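PDB 5CWW: nucleoporin NUP82 from Chaetomium thermophilum, which probably serves as a structural component of the nuclear pore complex and may dock or bind transiently associated nuclear transport factors. Local coordinates for residues 139-144 with 157-162; 175-180 with 255-260; 560-565 with 579-584. One frame throughout, in Å; residues are numbered along the deposited sequence.

Contact 1 of 3, residues 139-144 with 157-162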
loop_
_atom_site.group_PDB
_atom_site.type_symbol
_atom_site.label_atom_id
_atom_site.label_comp_id
_atom_site.label_asym_id
_atom_site.label_seq_id
_atom_site.Cartn_x
_atom_site.Cartn_y
_atom_site.Cartn_z
ATOM N N ILE B 139 2.769 18.970 -1.501
ATOM C CA ILE B 139 4.026 18.734 -2.198
ATOM C C ILE B 139 4.918 19.955 -2.048
ATOM O O ILE B 139 4.576 21.045 -2.508
ATOM C CB ILE B 139 3.811 18.442 -3.694
ATOM C CG1 ILE B 139 2.807 17.301 -3.883
ATOM C CG2 ILE B 139 5.143 18.121 -4.375
ATOM C CD1 ILE B 139 3.208 16.000 -3.227
ATOM N N CYS B 140 6.062 19.766 -1.399
ATOM C CA CYS B 140 7.019 20.844 -1.211
ATOM C C CYS B 140 8.075 20.820 -2.304
ATOM O O CYS B 140 8.771 19.821 -2.487
ATOM C CB CYS B 140 7.689 20.743 0.159
ATOM S SG CYS B 140 8.885 22.069 0.485
ATOM N N ILE B 141 8.177 21.923 -3.036
ATOM C CA ILE B 141 9.256 22.110 -3.991
ATOM C C ILE B 141 10.502 22.466 -3.197
ATOM O O ILE B 141 10.651 23.596 -2.735
ATOM C CB ILE B 141 8.940 23.216 -5.016
ATOM C CG1 ILE B 141 7.543 23.009 -5.614
ATOM C CG2 ILE B 141 9.997 23.249 -6.113
ATOM C CD1 ILE B 141 7.313 21.636 -6.210
ATOM N N LEU B 142 11.387 21.491 -3.029
ATOM C CA LEU B 142 12.548 21.664 -2.164
ATOM C C LEU B 142 13.447 22.788 -2.672
ATOM O O LEU B 142 13.709 22.885 -3.869
ATOM C CB LEU B 142 13.328 20.352 -2.058
ATOM C CG LEU B 142 12.552 19.206 -1.402
ATOM C CD1 LEU B 142 13.367 17.921 -1.414
ATOM C CD2 LEU B 142 12.154 19.564 0.029
ATOM N N PRO B 143 13.925 23.646 -1.754
ATOM C CA PRO B 143 14.698 24.816 -2.176
ATOM C C PRO B 143 16.159 24.501 -2.463
ATOM O O PRO B 143 16.633 23.409 -2.149
ATOM C CB PRO B 143 14.582 25.748 -0.971
ATOM C CG PRO B 143 14.533 24.813 0.188
ATOM C CD PRO B 143 13.779 23.593 -0.288
ATOM N N ASP B 144 16.857 25.462 -3.059
ATOM C CA ASP B 144 18.282 25.330 -3.314
ATOM C C ASP B 144 19.017 25.176 -1.986
ATOM O O ASP B 144 18.649 25.798 -0.990
ATOM C CB ASP B 144 18.800 26.544 -4.090
ATOM C CG ASP B 144 20.108 26.267 -4.807
ATOM O OD1 ASP B 144 20.935 25.498 -4.274
ATOM O OD2 ASP B 144 20.308 26.819 -5.910
ATOM N N LYS B 157 11.197 31.285 0.871
ATOM C CA LYS B 157 9.793 30.885 0.907
ATOM C C LYS B 157 9.539 29.685 -0.009
ATOM O O LYS B 157 9.030 29.842 -1.119
ATOM C CB LYS B 157 8.886 32.059 0.516
ATOM C CG LYS B 157 9.284 32.794 -0.762
ATOM C CD LYS B 157 8.463 34.063 -0.956
ATOM C CE LYS B 157 8.930 35.186 -0.041
ATOM N NZ LYS B 157 8.159 36.444 -0.258
ATOM N N PRO B 158 9.903 28.477 0.458
ATOM C CA PRO B 158 9.701 27.248 -0.319
ATOM C C PRO B 158 8.245 27.041 -0.724
ATOM O O PRO B 158 7.349 27.130 0.117
ATOM C CB PRO B 158 10.164 26.147 0.640
ATOM C CG PRO B 158 11.108 26.823 1.567
ATOM C CD PRO B 158 10.571 28.209 1.743
ATOM N N LYS B 159 8.020 26.764 -2.004
ATOM C CA LYS B 159 6.673 26.583 -2.529
ATOM C C LYS B 159 6.061 25.266 -2.059
ATOM O O LYS B 159 6.697 24.214 -2.120
ATOM C CB LYS B 159 6.693 26.634 -4.061
ATOM C CG LYS B 159 5.334 26.433 -4.728
ATOM C CD LYS B 159 4.345 27.519 -4.325
ATOM C CE LYS B 159 3.011 27.357 -5.035
ATOM N NZ LYS B 159 2.023 28.379 -4.590
ATOM N N PHE B 160 4.822 25.347 -1.582
ATOM C CA PHE B 160 4.037 24.176 -1.205
ATOM C C PHE B 160 2.809 24.075 -2.100
ATOM O O PHE B 160 2.072 25.049 -2.259
ATOM C CB PHE B 160 3.604 24.250 0.261
ATOM C CG PHE B 160 4.679 23.873 1.237
ATOM C CD1 PHE B 160 5.652 24.785 1.608
ATOM C CD2 PHE B 160 4.703 22.608 1.802
ATOM C CE1 PHE B 160 6.638 24.439 2.512
ATOM C CE2 PHE B 160 5.685 22.257 2.708
ATOM C CZ PHE B 160 6.656 23.173 3.061
ATOM N N TRP B 161 2.597 22.900 -2.683
ATOM C CA TRP B 161 1.427 22.644 -3.516
ATOM C C TRP B 161 0.456 21.722 -2.796
ATOM O O TRP B 161 0.851 20.673 -2.287
ATOM C CB TRP B 161 1.830 22.014 -4.849
ATOM C CG TRP B 161 2.573 22.920 -5.772
ATOM C CD1 TRP B 161 3.900 23.236 -5.725
ATOM C CD2 TRP B 161 2.034 23.621 -6.897
ATOM N NE1 TRP B 161 4.218 24.095 -6.751
ATOM C CE2 TRP B 161 3.088 24.346 -7.485
ATOM C CE3 TRP B 161 0.759 23.707 -7.464
ATOM C CZ2 TRP B 161 2.908 25.147 -8.608
ATOM C CZ3 TRP B 161 0.582 24.502 -8.578
ATOM C CH2 TRP B 161 1.649 25.212 -9.139
ATOM N N THR B 162 -0.812 22.112 -2.758
ATOM C CA THR B 162 -1.853 21.251 -2.217
ATOM C C THR B 162 -2.165 20.147 -3.220
ATOM O O THR B 162 -2.376 20.419 -4.400
ATOM C CB THR B 162 -3.140 22.035 -1.900
ATOM O OG1 THR B 162 -2.861 23.037 -0.916
ATOM C CG2 THR B 162 -4.226 21.109 -1.370
#

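Contact 2 of 3, residues 175-180 with 255-260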
loop_
_atom_site.group_PDB
_atom_site.type_symbol
_atom_site.label_atom_id
_atom_site.label_comp_id
_atom_site.label_asym_id
_atom_site.label_seq_id
_atom_site.Cartn_x
_atom_site.Cartn_y
_atom_site.Cartn_z
ATOM N N VAL B 175 -5.354 9.422 4.429
ATOM C CA VAL B 175 -4.262 8.981 3.567
ATOM C C VAL B 175 -3.314 8.083 4.360
ATOM O O VAL B 175 -2.905 8.414 5.474
ATOM C CB VAL B 175 -3.487 10.178 2.955
ATOM C CG1 VAL B 175 -2.869 11.061 4.039
ATOM C CG2 VAL B 175 -2.427 9.680 1.980
ATOM N N VAL B 176 -2.967 6.947 3.768
ATOM C CA VAL B 176 -2.188 5.918 4.447
ATOM C C VAL B 176 -0.773 5.824 3.895
ATOM O O VAL B 176 0.193 5.718 4.653
ATOM C CB VAL B 176 -2.888 4.551 4.321
ATOM C CG1 VAL B 176 -2.009 3.438 4.825
ATOM C CG2 VAL B 176 -4.204 4.569 5.087
ATOM N N SER B 177 -0.652 5.861 2.574
ATOM C CA SER B 177 0.649 5.782 1.930
ATOM C C SER B 177 0.766 6.771 0.786
ATOM O O SER B 177 -0.203 7.042 0.072
ATOM C CB SER B 177 0.909 4.368 1.408
ATOM O OG SER B 177 0.811 3.416 2.450
ATOM N N ALA B 178 1.970 7.310 0.638
ATOM C CA ALA B 178 2.343 8.095 -0.522
ATOM C C ALA B 178 3.689 7.591 -1.004
ATOM O O ALA B 178 4.684 7.686 -0.284
ATOM C CB ALA B 178 2.405 9.575 -0.183
ATOM N N VAL B 179 3.716 7.035 -2.211
ATOM C CA VAL B 179 4.938 6.474 -2.767
ATOM C C VAL B 179 5.110 6.927 -4.205
ATOM O O VAL B 179 4.162 6.927 -4.988
ATOM C CB VAL B 179 4.941 4.929 -2.703
ATOM C CG1 VAL B 179 5.030 4.461 -1.258
ATOM C CG2 VAL B 179 3.700 4.352 -3.377
ATOM N N TRP B 180 6.327 7.332 -4.543
ATOM C CA TRP B 180 6.625 7.821 -5.879
ATOM C C TRP B 180 6.788 6.633 -6.815
ATOM O O TRP B 180 7.359 5.611 -6.435
ATOM C CB TRP B 180 7.885 8.692 -5.862
ATOM C CG TRP B 180 7.736 9.907 -4.987
ATOM C CD1 TRP B 180 8.003 9.993 -3.649
ATOM C CD2 TRP B 180 7.268 11.203 -5.386
ATOM N NE1 TRP B 180 7.736 11.263 -3.193
ATOM C CE2 TRP B 180 7.284 12.024 -4.239
ATOM C CE3 TRP B 180 6.841 11.748 -6.599
ATOM C CZ2 TRP B 180 6.890 13.361 -4.274
ATOM C CZ3 TRP B 180 6.448 13.077 -6.631
ATOM C CH2 TRP B 180 6.476 13.867 -5.476
ATOM N N ALA B 255 -3.495 -0.732 5.333
ATOM C CA ALA B 255 -2.491 -0.397 6.338
ATOM C C ALA B 255 -1.316 0.322 5.685
ATOM O O ALA B 255 -0.814 1.310 6.215
ATOM C CB ALA B 255 -2.013 -1.647 7.052
ATOM N N ALA B 256 -0.878 -0.180 4.535
ATOM C CA ALA B 256 0.225 0.433 3.809
ATOM C C ALA B 256 0.343 -0.133 2.402
ATOM O O ALA B 256 -0.173 -1.210 2.105
ATOM C CB ALA B 256 1.536 0.238 4.560
ATOM N N ALA B 257 1.039 0.603 1.544
ATOM C CA ALA B 257 1.289 0.177 0.177
ATOM C C ALA B 257 2.701 0.572 -0.224
ATOM O O ALA B 257 3.253 1.545 0.294
ATOM C CB ALA B 257 0.280 0.786 -0.769
ATOM N N CYS B 258 3.287 -0.188 -1.141
ATOM C CA CYS B 258 4.621 0.123 -1.622
ATOM C C CYS B 258 4.848 -0.418 -3.024
ATOM O O CYS B 258 4.162 -1.341 -3.466
ATOM C CB CYS B 258 5.672 -0.448 -0.668
ATOM S SG CYS B 258 5.713 -2.250 -0.627
ATOM N N PHE B 259 5.796 0.197 -3.725
ATOM C CA PHE B 259 6.370 -0.382 -4.927
ATOM C C PHE B 259 7.624 -1.136 -4.518
ATOM O O PHE B 259 8.229 -0.818 -3.492
ATOM C CB PHE B 259 6.712 0.688 -5.964
ATOM C CG PHE B 259 5.520 1.239 -6.686
ATOM C CD1 PHE B 259 4.878 0.491 -7.658
ATOM C CD2 PHE B 259 5.049 2.508 -6.405
ATOM C CE1 PHE B 259 3.777 0.993 -8.330
ATOM C CE2 PHE B 259 3.949 3.020 -7.076
ATOM C CZ PHE B 259 3.314 2.258 -8.039
ATOM N N PRO B 260 8.022 -2.141 -5.309
ATOM C CA PRO B 260 9.306 -2.762 -5.000
ATOM C C PRO B 260 10.439 -1.755 -5.051
ATOM O O PRO B 260 10.353 -0.755 -5.771
ATOM C CB PRO B 260 9.456 -3.818 -6.097
ATOM C CG PRO B 260 8.062 -4.194 -6.419
ATOM C CD PRO B 260 7.279 -2.906 -6.323
#

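Contact 3 of 3, residues 560-565 with 579-584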
loop_
_atom_site.group_PDB
_atom_site.type_symbol
_atom_site.label_atom_id
_atom_site.label_comp_id
_atom_site.label_asym_id
_atom_site.label_seq_id
_atom_site.Cartn_x
_atom_site.Cartn_y
_atom_site.Cartn_z
ATOM N N SER B 560 7.019 7.415 24.094
ATOM C CA SER B 560 7.232 8.308 22.960
ATOM C C SER B 560 7.474 7.524 21.673
ATOM O O SER B 560 8.346 6.660 21.632
ATOM C CB SER B 560 8.419 9.234 23.228
ATOM O OG SER B 560 8.963 9.724 22.016
ATOM N N PRO B 561 6.704 7.821 20.614
ATOM C CA PRO B 561 6.953 7.117 19.354
ATOM C C PRO B 561 8.244 7.582 18.695
ATOM O O PRO B 561 8.639 8.737 18.865
ATOM C CB PRO B 561 5.738 7.486 18.502
ATOM C CG PRO B 561 5.333 8.821 19.004
ATOM C CD PRO B 561 5.624 8.815 20.481
ATOM N N LEU B 562 8.892 6.687 17.956
ATOM C CA LEU B 562 10.138 7.012 17.279
ATOM C C LEU B 562 9.890 7.287 15.804
ATOM O O LEU B 562 9.091 6.605 15.161
ATOM C CB LEU B 562 11.151 5.875 17.437
ATOM C CG LEU B 562 11.469 5.447 18.873
ATOM C CD1 LEU B 562 12.466 4.298 18.874
ATOM C CD2 LEU B 562 12.000 6.616 19.693
ATOM N N ALA B 563 10.572 8.295 15.276
ATOM C CA ALA B 563 10.557 8.549 13.845
ATOM C C ALA B 563 11.136 7.339 13.122
ATOM O O ALA B 563 12.127 6.760 13.570
ATOM C CB ALA B 563 11.345 9.802 13.514
ATOM N N ALA B 564 10.500 6.948 12.021
ATOM C CA ALA B 564 10.958 5.811 11.232
ATOM C C ALA B 564 12.438 5.953 10.910
ATOM O O ALA B 564 12.886 7.015 10.475
ATOM C CB ALA B 564 10.148 5.689 9.955
ATOM N N ALA B 565 13.188 4.880 11.142
ATOM C CA ALA B 565 14.633 4.884 10.958
ATOM C C ALA B 565 15.009 5.320 9.547
ATOM O O ALA B 565 14.399 4.888 8.572
ATOM C CB ALA B 565 15.203 3.506 11.252
ATOM N N SER B 579 17.132 8.347 13.825
ATOM C CA SER B 579 15.753 8.364 14.299
ATOM C C SER B 579 15.601 9.522 15.272
ATOM O O SER B 579 16.494 10.363 15.378
ATOM C CB SER B 579 15.378 7.036 14.962
ATOM O OG SER B 579 14.007 7.012 15.326
ATOM N N ALA B 580 14.484 9.572 15.987
ATOM C CA ALA B 580 14.259 10.658 16.932
ATOM C C ALA B 580 13.072 10.391 17.841
ATOM O O ALA B 580 12.094 9.762 17.438
ATOM C CB ALA B 580 14.050 11.974 16.186
ATOM N N THR B 581 13.175 10.875 19.073
ATOM C CA THR B 581 12.044 10.905 19.986
ATOM C C THR B 581 11.286 12.204 19.739
ATOM O O THR B 581 11.562 12.911 18.769
ATOM C CB THR B 581 12.486 10.822 21.457
ATOM O OG1 THR B 581 13.289 11.963 21.785
ATOM C CG2 THR B 581 13.286 9.552 21.707
ATOM N N GLN B 582 10.336 12.519 20.611
ATOM C CA GLN B 582 9.583 13.762 20.494
ATOM C C GLN B 582 10.489 14.975 20.687
ATOM O O GLN B 582 10.164 16.076 20.240
ATOM C CB GLN B 582 8.444 13.801 21.515
ATOM C CG GLN B 582 7.418 12.688 21.364
ATOM C CD GLN B 582 6.511 12.885 20.166
ATOM O OE1 GLN B 582 6.949 12.791 19.018
ATOM N NE2 GLN B 582 5.240 13.162 20.427
ATOM N N THR B 583 11.628 14.764 21.341
ATOM C CA THR B 583 12.504 15.860 21.747
ATOM C C THR B 583 13.961 15.675 21.320
ATOM O O THR B 583 14.624 16.641 20.941
ATOM C CB THR B 583 12.477 16.043 23.274
ATOM O OG1 THR B 583 13.044 14.889 23.907
ATOM C CG2 THR B 583 11.050 16.238 23.765
ATOM N N ASP B 584 14.452 14.441 21.378
ATOM C CA ASP B 584 15.875 14.172 21.177
ATOM C C ASP B 584 16.145 13.299 19.954
ATOM O O ASP B 584 15.268 12.562 19.507
ATOM C CB ASP B 584 16.452 13.497 22.419
ATOM C CG ASP B 584 16.122 14.247 23.691
ATOM O OD1 ASP B 584 16.068 15.492 23.648
ATOM O OD2 ASP B 584 15.907 13.589 24.731
#

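Contact 1 of 3, residues 139-144 with 157-162
Ile139 and Trp161 face each other as an antiparallel hydrogen-bonded pair, with Cys140 and Phe160 beside them as the following non-hydrogen-bonded pair. Two nearly straight bonds join the first pair, Ile139 N to Trp161 O at 2.7 Å and Trp161 N to Ile139 O at 2.7 Å. A third, from Ile141 N to Lys159 O at 2.9 Å, carries the pairing past Cys140, and weaker CA-H...O contacts from Phe160 and Cys140 lie between these bonds.

The aromatic contacts fall on both faces of this small sheet. On one face Cys140 lies over the Phe160 ring: SG stands 3.9 Å from the ring centroid, a sulfur-aromatic contact, and CB makes a CH-pi contact with the same ring face. SG is turned anti to its own backbone N (chi1 -179°), which carries it toward the CZ and CE1 side of the ring. An alanine replacing Phe160 would remove the ring and would be likely to leave the Cys140 sulfur without its aromatic partner and to open a gap beside Ile109, which the ring also touches.

On the other face the Trp161 indole presents its edge to Ile141, Ile141 CG1 meeting Trp161 CD1 at 3.7 Å, with Ile139 O in plane at the edge. The aliphatic part of Lys159 lies over one indole face, CE offset toward the rim, and Phe212 stacks with the ring. Pro143 CG meets Pro158 CG at 4.2 Å.

Strands 137-141 and 160-162 form the outer half of a four-stranded antiparallel blade in the N-terminal beta-propeller domain of NUP82.

Contact 2 of 3, residues 175-180 with 255-260
Ser177 and Ala256 bring two nearly parallel strands together, 175-180 and 255-258 running 14° apart with their axes 5.7 Å from each other at closest, yet no backbone-to-backbone hydrogen bond joins them. Such a meeting is what a beta-propeller provides at its middle: each strand is the first of its own four-stranded antiparallel sheet, and the two sheets are successive blades whose inner strands lie side by side close to the centre of the chain.

Both strands carry a classic beta bulge at the level of the contact, Val176 and Ser177 opposite Val193 on one, Ala255 and Ala256 opposite Ala275 on the other. Small residues suit the close approach, since the second strand offers Ala255, Ala256 and Ala257 in succession.

Further along, the two methyls of Val179 divide the work. CG1 lies anti to the carbonyl carbon (chi1 -68°) and only rests against Ala257 O, 3.8 Å away. That leaves CG2 between the backbone N and the carbonyl carbon, and it makes the apolar contact, Val179 CG2 to Phe259 CD2 at 3.8 Å. The valine and the phenylalanine run at a slant to one another, and Phe259 CD2 also comes within 3.9 Å of Trp180 O. Val191, on the neighbouring strand 189-194, touches both Val179 and Phe259, so the ring meets the first blade at Val179 and Val191.

The polar link is made by one side chain. Ser177 OG, turned back beside its own N, takes the N-H of Ala257 at 3.0 Å in a bent bond (142°), and passes 3.3 Å from Ala256 CA.

Contact 3 of 3, residues 560-565 with 579-584
Pro561 lays its CD over one face of the Gln582 amide, 4.2 Å from the amide carbon CD, with the two side chains crossing at a slant. The bend of the glutamine at chi2 (-73°) folds its amide back over the proline. The flat peptide groups further along meet differently, through oxygens at their edges. Ala580 O takes the N-H of Ala563 at 3.0 Å in the carbonyl plane, while Leu562 CA adds a CA-H...O contact to that same oxygen. Ala563 O, in turn, receives the hydroxyl of Ser579 at 2.6 Å on a lone pair and in the carbonyl plane.

Apolar contact runs beside these bonds. Leu562 and Thr581 lie alongside each other, pointing the same way, and CD2 of the leucine touches CG2 of the threonine at 3.8 Å.

Ser560 OG serves two weak bonds: it accepts from Gln582 N at 3.4 Å and donates to Pro561 O in its own segment. Thr581 OG1 meanwhile accepts from Thr583 N at 3.3 Å and from Asp584 N at 2.8 Å, giving an ST turn overlapping an ST motif. Arg46 adds weak bonds to Ala580 O and Thr581 O.

The contact belongs to the last sheet of the beta-propeller, where Ala563 and Ala580 also touch Ile49 of strand 49-52. Neither segment is charged at the touching surface, so the union rests on one backbone bond, Ala563 N to Ala580 O, and the Ser579 hydroxyl, with a weak bond at Ser560; the Thr581 oxygen shapes its own turn.

From the N terminus, contact 1 comes first, closing the long loop between the last two strands of one blade. The chain then passes directly from strand 160-162 to strand 175-180, where contact 2 opens. It spans the whole of the next blade before strand 254-258 returns alongside, so it binds two blades near the middle of the propeller. Contact 3 closes much later, around strand 566-570 and its turn, in the final sheet of the chain. The three lie in series, none nested in or crossing another, with centres about 21 to 24 Å apart. Together they sample a blade's outer edge, a seam between blades and the last sheet, neighbour to strand 49-52.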